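Local coordinates for Mgp-operon protein 3 (Mycoplasma pneumoniae, PDB 6RJ1) that probably serves as the extracellular sugar-binding partner of the P1 adhesin, helping Mycoplasma pneumoniae attach to host cells, at residues 188-193 with 569-574; 245-250 with 353-358; 549-554 with 812-817. All coordinates share one frame; numbering follows the deposited sequence.

Contact 1. Residues 188-193 with 569-574; sequences DTVHFG and SASTYN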
loop_
_atom_site.group_PDB
_atom_site.type_symbol
_atom_site.label_atom_id
_atom_site.label_comp_id
_atom_site.label_asym_id
_atom_site.label_seq_id
_atom_site.Cartn_x
_atom_site.Cartn_y
_atom_site.Cartn_z
ATOM N N ASP A 188 -24.387 16.319 -13.321
ATOM C CA ASP A 188 -25.367 17.079 -14.138
ATOM C C ASP A 188 -24.898 18.504 -14.431
ATOM O O ASP A 188 -25.169 19.017 -15.510
ATOM C CB ASP A 188 -26.792 17.066 -13.540
ATOM C CG ASP A 188 -26.982 17.680 -12.154
ATOM O OD1 ASP A 188 -25.968 17.885 -11.443
ATOM O OD2 ASP A 188 -28.146 17.928 -11.772
ATOM N N THR A 189 -24.162 19.119 -13.481
ATOM C CA THR A 189 -23.578 20.462 -13.606
ATOM C C THR A 189 -22.424 20.412 -14.618
ATOM O O THR A 189 -22.286 21.319 -15.431
ATOM C CB THR A 189 -23.129 20.982 -12.220
ATOM O OG1 THR A 189 -24.248 20.990 -11.332
ATOM C CG2 THR A 189 -22.517 22.378 -12.274
ATOM N N VAL A 190 -21.610 19.344 -14.572
ATOM C CA VAL A 190 -20.474 19.148 -15.477
ATOM C C VAL A 190 -20.904 19.150 -16.955
ATOM O O VAL A 190 -20.297 19.854 -17.765
ATOM C CB VAL A 190 -19.651 17.880 -15.101
ATOM C CG1 VAL A 190 -18.669 17.485 -16.203
ATOM C CG2 VAL A 190 -18.922 18.070 -13.776
ATOM N N HIS A 191 -21.963 18.399 -17.288
ATOM C CA HIS A 191 -22.406 18.234 -18.667
ATOM C C HIS A 191 -23.465 19.201 -19.143
ATOM O O HIS A 191 -23.580 19.401 -20.352
ATOM C CB HIS A 191 -22.866 16.793 -18.900
ATOM C CG HIS A 191 -21.769 15.794 -18.697
ATOM N ND1 HIS A 191 -21.736 14.980 -17.582
ATOM C CD2 HIS A 191 -20.675 15.545 -19.457
ATOM C CE1 HIS A 191 -20.649 14.244 -17.711
ATOM N NE2 HIS A 191 -19.979 14.548 -18.827
ATOM N N PHE A 192 -24.233 19.799 -18.229
ATOM C CA PHE A 192 -25.299 20.722 -18.611
ATOM C C PHE A 192 -25.059 22.176 -18.200
ATOM O O PHE A 192 -25.731 23.067 -18.720
ATOM C CB PHE A 192 -26.657 20.215 -18.096
ATOM C CG PHE A 192 -27.068 18.902 -18.721
ATOM C CD1 PHE A 192 -27.708 18.871 -19.957
ATOM C CD2 PHE A 192 -26.795 17.695 -18.085
ATOM C CE1 PHE A 192 -28.065 17.655 -20.545
ATOM C CE2 PHE A 192 -27.152 16.479 -18.675
ATOM C CZ PHE A 192 -27.792 16.465 -19.895
ATOM N N GLY A 193 -24.116 22.405 -17.289
ATOM C CA GLY A 193 -23.787 23.737 -16.795
ATOM C C GLY A 193 -24.778 24.239 -15.767
ATOM O O GLY A 193 -25.958 23.871 -15.812
ATOM N N SER A 569 -13.856 29.736 -13.034
ATOM C CA SER A 569 -15.289 29.450 -13.057
ATOM C C SER A 569 -15.643 28.086 -13.691
ATOM O O SER A 569 -16.829 27.763 -13.800
ATOM C CB SER A 569 -16.056 30.591 -13.720
ATOM O OG SER A 569 -15.530 30.873 -15.005
ATOM N N ALA A 570 -14.628 27.274 -14.073
ATOM C CA ALA A 570 -14.859 25.944 -14.653
ATOM C C ALA A 570 -15.434 25.012 -13.588
ATOM O O ALA A 570 -15.084 25.127 -12.407
ATOM C CB ALA A 570 -13.571 25.366 -15.225
ATOM N N SER A 571 -16.359 24.134 -14.008
ATOM C CA SER A 571 -17.068 23.188 -13.154
ATOM C C SER A 571 -16.121 22.380 -12.288
ATOM O O SER A 571 -16.262 22.389 -11.065
ATOM C CB SER A 571 -17.934 22.257 -13.999
ATOM O OG SER A 571 -19.279 22.260 -13.549
ATOM N N THR A 572 -15.123 21.733 -12.921
ATOM C CA THR A 572 -14.168 20.867 -12.240
ATOM C C THR A 572 -12.822 21.559 -11.955
ATOM O O THR A 572 -11.820 20.876 -11.738
ATOM C CB THR A 572 -14.029 19.546 -13.006
ATOM O OG1 THR A 572 -13.708 19.812 -14.369
ATOM C CG2 THR A 572 -15.289 18.709 -12.937
ATOM N N TYR A 573 -12.815 22.905 -11.889
ATOM C CA TYR A 573 -11.617 23.689 -11.577
ATOM C C TYR A 573 -11.178 23.436 -10.146
ATOM O O TYR A 573 -12.020 23.463 -9.248
ATOM C CB TYR A 573 -11.876 25.192 -11.802
ATOM C CG TYR A 573 -10.865 26.124 -11.162
ATOM C CD1 TYR A 573 -9.608 26.323 -11.731
ATOM C CD2 TYR A 573 -11.174 26.828 -10.001
ATOM C CE1 TYR A 573 -8.679 27.187 -11.151
ATOM C CE2 TYR A 573 -10.253 27.697 -9.413
ATOM C CZ TYR A 573 -9.007 27.874 -9.990
ATOM O OH TYR A 573 -8.104 28.730 -9.403
ATOM N N ASN A 574 -9.862 23.197 -9.939
ATOM C CA ASN A 574 -9.224 22.956 -8.636
ATOM C C ASN A 574 -9.754 21.676 -7.960
ATOM O O ASN A 574 -9.771 21.591 -6.728
ATOM C CB ASN A 574 -9.378 24.199 -7.710
ATOM C CG ASN A 574 -8.130 24.728 -7.040
ATOM O OD1 ASN A 574 -7.090 24.068 -6.946
ATOM N ND2 ASN A 574 -8.226 25.947 -6.528
#

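Contact 2. Residues 245-250 with 353-358; sequences TKEGKG and FSKYLN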
loop_
_atom_site.group_PDB
_atom_site.type_symbol
_atom_site.label_atom_id
_atom_site.label_comp_id
_atom_site.label_asym_id
_atom_site.label_seq_id
_atom_site.Cartn_x
_atom_site.Cartn_y
_atom_site.Cartn_z
ATOM N N THR A 245 -11.563 19.723 5.449
ATOM C CA THR A 245 -12.737 20.428 4.956
ATOM C C THR A 245 -12.634 21.900 5.410
ATOM O O THR A 245 -13.266 22.781 4.819
ATOM C CB THR A 245 -13.997 19.633 5.391
ATOM O OG1 THR A 245 -14.399 18.777 4.319
ATOM C CG2 THR A 245 -15.169 20.509 5.862
ATOM N N LYS A 246 -11.781 22.164 6.418
ATOM C CA LYS A 246 -11.600 23.491 7.014
ATOM C C LYS A 246 -10.198 24.081 6.856
ATOM O O LYS A 246 -10.075 25.268 6.553
ATOM C CB LYS A 246 -12.013 23.461 8.497
ATOM C CG LYS A 246 -13.524 23.506 8.679
ATOM C CD LYS A 246 -13.981 22.868 9.988
ATOM C CE LYS A 246 -15.460 23.071 10.256
ATOM N NZ LYS A 246 -16.326 22.351 9.280
ATOM N N GLU A 247 -9.150 23.271 7.077
ATOM C CA GLU A 247 -7.764 23.738 7.008
ATOM C C GLU A 247 -6.935 23.018 5.942
ATOM O O GLU A 247 -7.432 22.096 5.296
ATOM C CB GLU A 247 -7.089 23.677 8.398
ATOM C CG GLU A 247 -7.700 24.620 9.431
ATOM C CD GLU A 247 -7.741 26.110 9.130
ATOM O OE1 GLU A 247 -8.619 26.794 9.705
ATOM O OE2 GLU A 247 -6.899 26.602 8.343
ATOM N N GLY A 248 -5.693 23.465 5.761
ATOM C CA GLY A 248 -4.776 22.947 4.754
ATOM C C GLY A 248 -4.910 23.710 3.447
ATOM O O GLY A 248 -5.867 24.473 3.263
ATOM N N LYS A 249 -3.949 23.525 2.531
ATOM C CA LYS A 249 -3.965 24.201 1.229
ATOM C C LYS A 249 -4.021 23.226 0.032
ATOM O O LYS A 249 -3.982 23.666 -1.114
ATOM C CB LYS A 249 -2.792 25.194 1.101
ATOM C CG LYS A 249 -2.914 26.412 1.999
ATOM C CD LYS A 249 -4.043 27.345 1.581
ATOM C CE LYS A 249 -4.522 28.210 2.716
ATOM N NZ LYS A 249 -5.650 29.087 2.295
ATOM N N GLY A 250 -4.153 21.930 0.311
ATOM C CA GLY A 250 -4.234 20.893 -0.708
ATOM C C GLY A 250 -3.053 20.912 -1.652
ATOM O O GLY A 250 -1.905 20.795 -1.208
ATOM N N PHE A 353 -2.558 23.373 18.781
ATOM C CA PHE A 353 -2.804 22.241 17.869
ATOM C C PHE A 353 -4.316 22.160 17.579
ATOM O O PHE A 353 -4.937 21.100 17.703
ATOM C CB PHE A 353 -2.250 20.910 18.430
ATOM C CG PHE A 353 -0.752 20.836 18.597
ATOM C CD1 PHE A 353 -0.133 21.384 19.715
ATOM C CD2 PHE A 353 0.034 20.163 17.671
ATOM C CE1 PHE A 353 1.248 21.302 19.878
ATOM C CE2 PHE A 353 1.415 20.064 17.846
ATOM C CZ PHE A 353 2.013 20.648 18.940
ATOM N N SER A 354 -4.901 23.321 17.253
ATOM C CA SER A 354 -6.323 23.512 16.977
ATOM C C SER A 354 -6.654 23.429 15.483
ATOM O O SER A 354 -7.825 23.266 15.128
ATOM C CB SER A 354 -6.786 24.850 17.546
ATOM O OG SER A 354 -5.956 25.903 17.085
ATOM N N LYS A 355 -5.632 23.537 14.609
ATOM C CA LYS A 355 -5.814 23.491 13.156
ATOM C C LYS A 355 -4.966 22.392 12.499
ATOM O O LYS A 355 -5.457 21.693 11.605
ATOM C CB LYS A 355 -5.527 24.872 12.520
ATOM C CG LYS A 355 -6.468 25.978 12.973
ATOM C CD LYS A 355 -6.247 27.282 12.208
ATOM C CE LYS A 355 -6.476 28.502 13.080
ATOM N NZ LYS A 355 -5.676 28.530 14.339
ATOM N N TYR A 356 -3.701 22.248 12.943
ATOM C CA TYR A 356 -2.731 21.288 12.398
ATOM C C TYR A 356 -2.051 20.424 13.454
ATOM O O TYR A 356 -1.950 20.816 14.619
ATOM C CB TYR A 356 -1.631 22.013 11.590
ATOM C CG TYR A 356 -2.141 22.815 10.416
ATOM C CD1 TYR A 356 -2.327 22.221 9.169
ATOM C CD2 TYR A 356 -2.410 24.175 10.540
ATOM C CE1 TYR A 356 -2.802 22.958 8.082
ATOM C CE2 TYR A 356 -2.884 24.922 9.460
ATOM C CZ TYR A 356 -3.079 24.308 8.232
ATOM O OH TYR A 356 -3.554 25.039 7.171
ATOM N N LEU A 357 -1.538 19.263 13.012
ATOM C CA LEU A 357 -0.770 18.325 13.824
ATOM C C LEU A 357 0.656 18.293 13.283
ATOM O O LEU A 357 0.849 18.351 12.068
ATOM C CB LEU A 357 -1.340 16.893 13.741
ATOM C CG LEU A 357 -2.760 16.633 14.229
ATOM C CD1 LEU A 357 -3.330 15.403 13.548
ATOM C CD2 LEU A 357 -2.823 16.496 15.753
ATOM N N ASN A 358 1.646 18.175 14.178
ATOM C CA ASN A 358 3.053 18.045 13.807
ATOM C C ASN A 358 3.340 16.544 13.893
ATOM O O ASN A 358 3.364 15.972 14.990
ATOM C CB ASN A 358 3.945 18.860 14.758
ATOM C CG ASN A 358 5.363 19.067 14.286
ATOM O OD1 ASN A 358 6.028 18.155 13.778
ATOM N ND2 ASN A 358 5.870 20.280 14.463
#

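Contact 3. Residues 549-554 with 812-817; sequences HLVFAA and LNFNPD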
loop_
_atom_site.group_PDB
_atom_site.type_symbol
_atom_site.label_atom_id
_atom_site.label_comp_id
_atom_site.label_asym_id
_atom_site.label_seq_id
_atom_site.Cartn_x
_atom_site.Cartn_y
_atom_site.Cartn_z
ATOM N N HIS A 549 9.151 -19.517 -7.041
ATOM C CA HIS A 549 8.294 -18.424 -7.484
ATOM C C HIS A 549 8.195 -17.334 -6.436
ATOM O O HIS A 549 8.286 -17.617 -5.238
ATOM C CB HIS A 549 6.884 -18.955 -7.778
ATOM C CG HIS A 549 6.756 -19.684 -9.076
ATOM N ND1 HIS A 549 7.300 -20.946 -9.256
ATOM C CD2 HIS A 549 6.122 -19.315 -10.213
ATOM C CE1 HIS A 549 7.009 -21.288 -10.498
ATOM N NE2 HIS A 549 6.293 -20.343 -11.110
ATOM N N LEU A 550 7.967 -16.091 -6.893
ATOM C CA LEU A 550 7.784 -14.936 -6.026
ATOM C C LEU A 550 6.288 -14.704 -5.785
ATOM O O LEU A 550 5.491 -14.701 -6.717
ATOM C CB LEU A 550 8.438 -13.673 -6.619
ATOM C CG LEU A 550 8.261 -12.381 -5.795
ATOM C CD1 LEU A 550 9.317 -12.264 -4.715
ATOM C CD2 LEU A 550 8.237 -11.152 -6.681
ATOM N N VAL A 551 5.927 -14.496 -4.530
ATOM C CA VAL A 551 4.569 -14.205 -4.121
ATOM C C VAL A 551 4.579 -12.797 -3.503
ATOM O O VAL A 551 5.507 -12.448 -2.775
ATOM C CB VAL A 551 4.047 -15.311 -3.173
ATOM C CG1 VAL A 551 2.802 -14.862 -2.428
ATOM C CG2 VAL A 551 3.763 -16.594 -3.945
ATOM N N PHE A 552 3.581 -11.975 -3.842
ATOM C CA PHE A 552 3.459 -10.617 -3.317
ATOM C C PHE A 552 1.992 -10.254 -3.059
ATOM O O PHE A 552 1.074 -10.899 -3.580
ATOM C CB PHE A 552 4.134 -9.595 -4.261
ATOM C CG PHE A 552 3.269 -9.169 -5.424
ATOM C CD1 PHE A 552 3.149 -9.974 -6.555
ATOM C CD2 PHE A 552 2.539 -7.984 -5.374
ATOM C CE1 PHE A 552 2.316 -9.597 -7.618
ATOM C CE2 PHE A 552 1.695 -7.618 -6.428
ATOM C CZ PHE A 552 1.591 -8.427 -7.542
ATOM N N ALA A 553 1.792 -9.195 -2.265
ATOM C CA ALA A 553 0.497 -8.619 -1.915
ATOM C C ALA A 553 0.711 -7.164 -1.586
ATOM O O ALA A 553 1.730 -6.789 -0.988
ATOM C CB ALA A 553 -0.128 -9.341 -0.733
ATOM N N ALA A 554 -0.233 -6.334 -2.020
ATOM C CA ALA A 554 -0.186 -4.892 -1.838
ATOM C C ALA A 554 -1.586 -4.315 -1.929
ATOM O O ALA A 554 -2.485 -4.940 -2.493
ATOM C CB ALA A 554 0.685 -4.274 -2.931
ATOM N N LEU A 812 -3.816 -16.344 1.092
ATOM C CA LEU A 812 -3.724 -16.430 -0.360
ATOM C C LEU A 812 -3.346 -17.846 -0.753
ATOM O O LEU A 812 -2.309 -18.343 -0.332
ATOM C CB LEU A 812 -2.754 -15.375 -0.914
ATOM C CG LEU A 812 -2.998 -13.939 -0.425
ATOM C CD1 LEU A 812 -1.856 -13.032 -0.810
ATOM C CD2 LEU A 812 -4.347 -13.402 -0.892
ATOM N N ASN A 813 -4.230 -18.512 -1.501
ATOM C CA ASN A 813 -4.083 -19.912 -1.904
ATOM C C ASN A 813 -3.654 -20.078 -3.347
ATOM O O ASN A 813 -4.113 -19.345 -4.227
ATOM C CB ASN A 813 -5.366 -20.693 -1.606
ATOM C CG ASN A 813 -5.879 -20.446 -0.212
ATOM O OD1 ASN A 813 -5.281 -20.871 0.782
ATOM N ND2 ASN A 813 -6.984 -19.724 -0.107
ATOM N N PHE A 814 -2.761 -21.054 -3.580
ATOM C CA PHE A 814 -2.186 -21.343 -4.894
ATOM C C PHE A 814 -2.282 -22.818 -5.261
ATOM O O PHE A 814 -2.361 -23.673 -4.375
ATOM C CB PHE A 814 -0.712 -20.883 -4.947
ATOM C CG PHE A 814 -0.461 -19.465 -4.484
ATOM C CD1 PHE A 814 -0.616 -18.395 -5.355
ATOM C CD2 PHE A 814 -0.083 -19.200 -3.176
ATOM C CE1 PHE A 814 -0.399 -17.084 -4.922
ATOM C CE2 PHE A 814 0.131 -17.890 -2.744
ATOM C CZ PHE A 814 -0.032 -16.841 -3.620
ATOM N N ASN A 815 -2.270 -23.111 -6.575
ATOM C CA ASN A 815 -2.280 -24.466 -7.125
ATOM C C ASN A 815 -0.805 -24.910 -7.233
ATOM O O ASN A 815 -0.055 -24.336 -8.027
ATOM C CB ASN A 815 -2.969 -24.485 -8.495
ATOM C CG ASN A 815 -3.169 -25.860 -9.078
ATOM O OD1 ASN A 815 -2.221 -26.618 -9.314
ATOM N ND2 ASN A 815 -4.416 -26.203 -9.346
ATOM N N PRO A 816 -0.348 -25.884 -6.423
ATOM C CA PRO A 816 1.075 -26.274 -6.486
ATOM C C PRO A 816 1.488 -27.086 -7.722
ATOM O O PRO A 816 2.683 -27.171 -8.024
ATOM C CB PRO A 816 1.282 -27.048 -5.186
ATOM C CG PRO A 816 -0.056 -27.611 -4.863
ATOM C CD PRO A 816 -1.082 -26.652 -5.393
ATOM N N ASP A 817 0.513 -27.676 -8.429
ATOM C CA ASP A 817 0.767 -28.472 -9.631
ATOM C C ASP A 817 1.036 -27.597 -10.865
ATOM O O ASP A 817 1.624 -28.092 -11.834
ATOM C CB ASP A 817 -0.398 -29.445 -9.910
ATOM C CG ASP A 817 -0.839 -30.288 -8.728
ATOM O OD1 ASP A 817 0.046 -30.814 -8.005
ATOM O OD2 ASP A 817 -2.068 -30.439 -8.535
#

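Contact 1. Residues 188-193 with 569-574
T189 and V190, on the short helix 187-192, meet S571 and T572, the two central residues of a type I beta turn running from A570 to Y573. The backbones come closest at V190 and S571, whose CA atoms lie 5.8 Å apart.

The apolar touch is methyl to methyl: CG2 of V190 reaches CG2 of T572 at 3.8 Å, the two side chains crossing at roughly a right angle. V190 has CG1 anti to its backbone N (chi1 167°), which leaves CG2 as the branch turned to the loop, while CG1 lies over the centre of one face of the H191 ring.

The mixed touch is hydroxyl to carbon. S571 OG lies 3.5 Å from T189 CG2 and 3.9 Å from V190 CA, so it rests against the helix surface between the two residues.

The two threonine hydroxyls are engaged elsewhere: T189 OG1 is hydrogen-bonded to E197, and T572 OG1 to D563. Each threonine thus spends its hydroxyl outside the contact and its methyl within it. The implication is a small join governed by shape and van der Waals contact, with little directional chemistry to fix its geometry.

Contact 2. Residues 245-250 with 353-358
E247 and Y356 both carry CG anti to the carbonyl carbon (chi1 -60° in the tyrosine), and from these rotamers the glutamate folds over K355 while the tyrosine ring reaches out to the loop 245-250. A further bend of E247 at chi2 lays its chain obliquely across the CB-to-CD part of the K355 chain.

One directional bond spans the contact: the backbone N-H of G248 donates to Y356 OH at 3.0 Å, with an N-H...O angle of 141°, a moderately bent geometry. The same hydroxyl is hydrogen-bonded to E260 OE2, so two partners hold the end of the ring. G248 has a positive phi, readily adopted by glycine.

The rest is van der Waals contact, partly carbon on carbon, partly a carboxylate oxygen against a lysine methylene. E247 CG sits 3.8 Å from K355 CB, and E247 OE1 is 3.5 Å from K355 CD. Despite their opposite charges, E247 OE1 and K355 NZ remain 5.8 Å apart; bends at chi3 and chi4 carry the amino group off from the carboxylate, so any attraction is at most a long-range one. The carboxylate is tilted 65° from the Y356 ring plane.

Strand 356-358 pairs antiparallel with strand 239-241, and P241 touches both E247 and Y356. Helix 253-267 supplies E260 to the hydroxyl and A264 to the ring, while D267, its last residue, accepts through OD2 from the backbone N of K355 and Y356. The contact therefore ties the loop leading into this helix to the small two-stranded sheet beside it.

Contact 3. Residues 549-554 with 812-817
Two beta sheets pack face to face where V551 and A553 of strand 549-563 meet F814 and L812 of strand 808-815, an interface consistent with the beta-propeller relationship of the MgpC adhesin family. The strands belong to different sheets: even the closest pair of CA atoms, those of A553 and L812, is 9.0 Å apart, a separation bridged by side chains alone, and the backbones of V551 and A553 are hydrogen-bonded to strand 538-546 of their own sheet.

V551 and F814 approach from opposite directions. With F814 CG anti to its carbonyl carbon (chi1 -50°), the far end of the ring reaches the valine: CZ lies 3.7 Å from V551 CG1 and 3.8 Å from V551 CG2. Both methyls come to this CZ corner from the same side of the ring, obliquely, and CE2 comes next, 4.0 Å from V551 CG2. Two residues along, L812 extends CD1 to the CB of A553 at 4.1 Å, a lighter touch suited to the short alanine.

Further, largely apolar, side chains complete the interface. A801 and L803 of strand 799-805 press on V551 and A553 respectively, whereas Y696 and I698 of strand 693-699 meet L812 and F814. All four residues that touch are buried. Such chemistry implies a hydrophobic seam between sheets, whose cohesion comes from excluding water and from complementary shapes.

In the fold
The three contacts illustrate how interactions vary with depth. Contact 3 is wholly buried, its centre about 18 Å from the centre of the chain, and joins two different sheets through aliphatic and aromatic carbon alone. Contacts 1 and 2 lie across that point from it, their centres about 32 and 24 Å away, and are only partly buried. There a loop or turn forms one side, facing a short helix in contact 1 and a short strand in contact 2, which alone has a hydrogen bond across it. Contacts 1 and 3 share one element indirectly, since strand 549-563 carries 549-554 and leads into the loop holding 569-574. Contact 2 is nested within the span of contact 1.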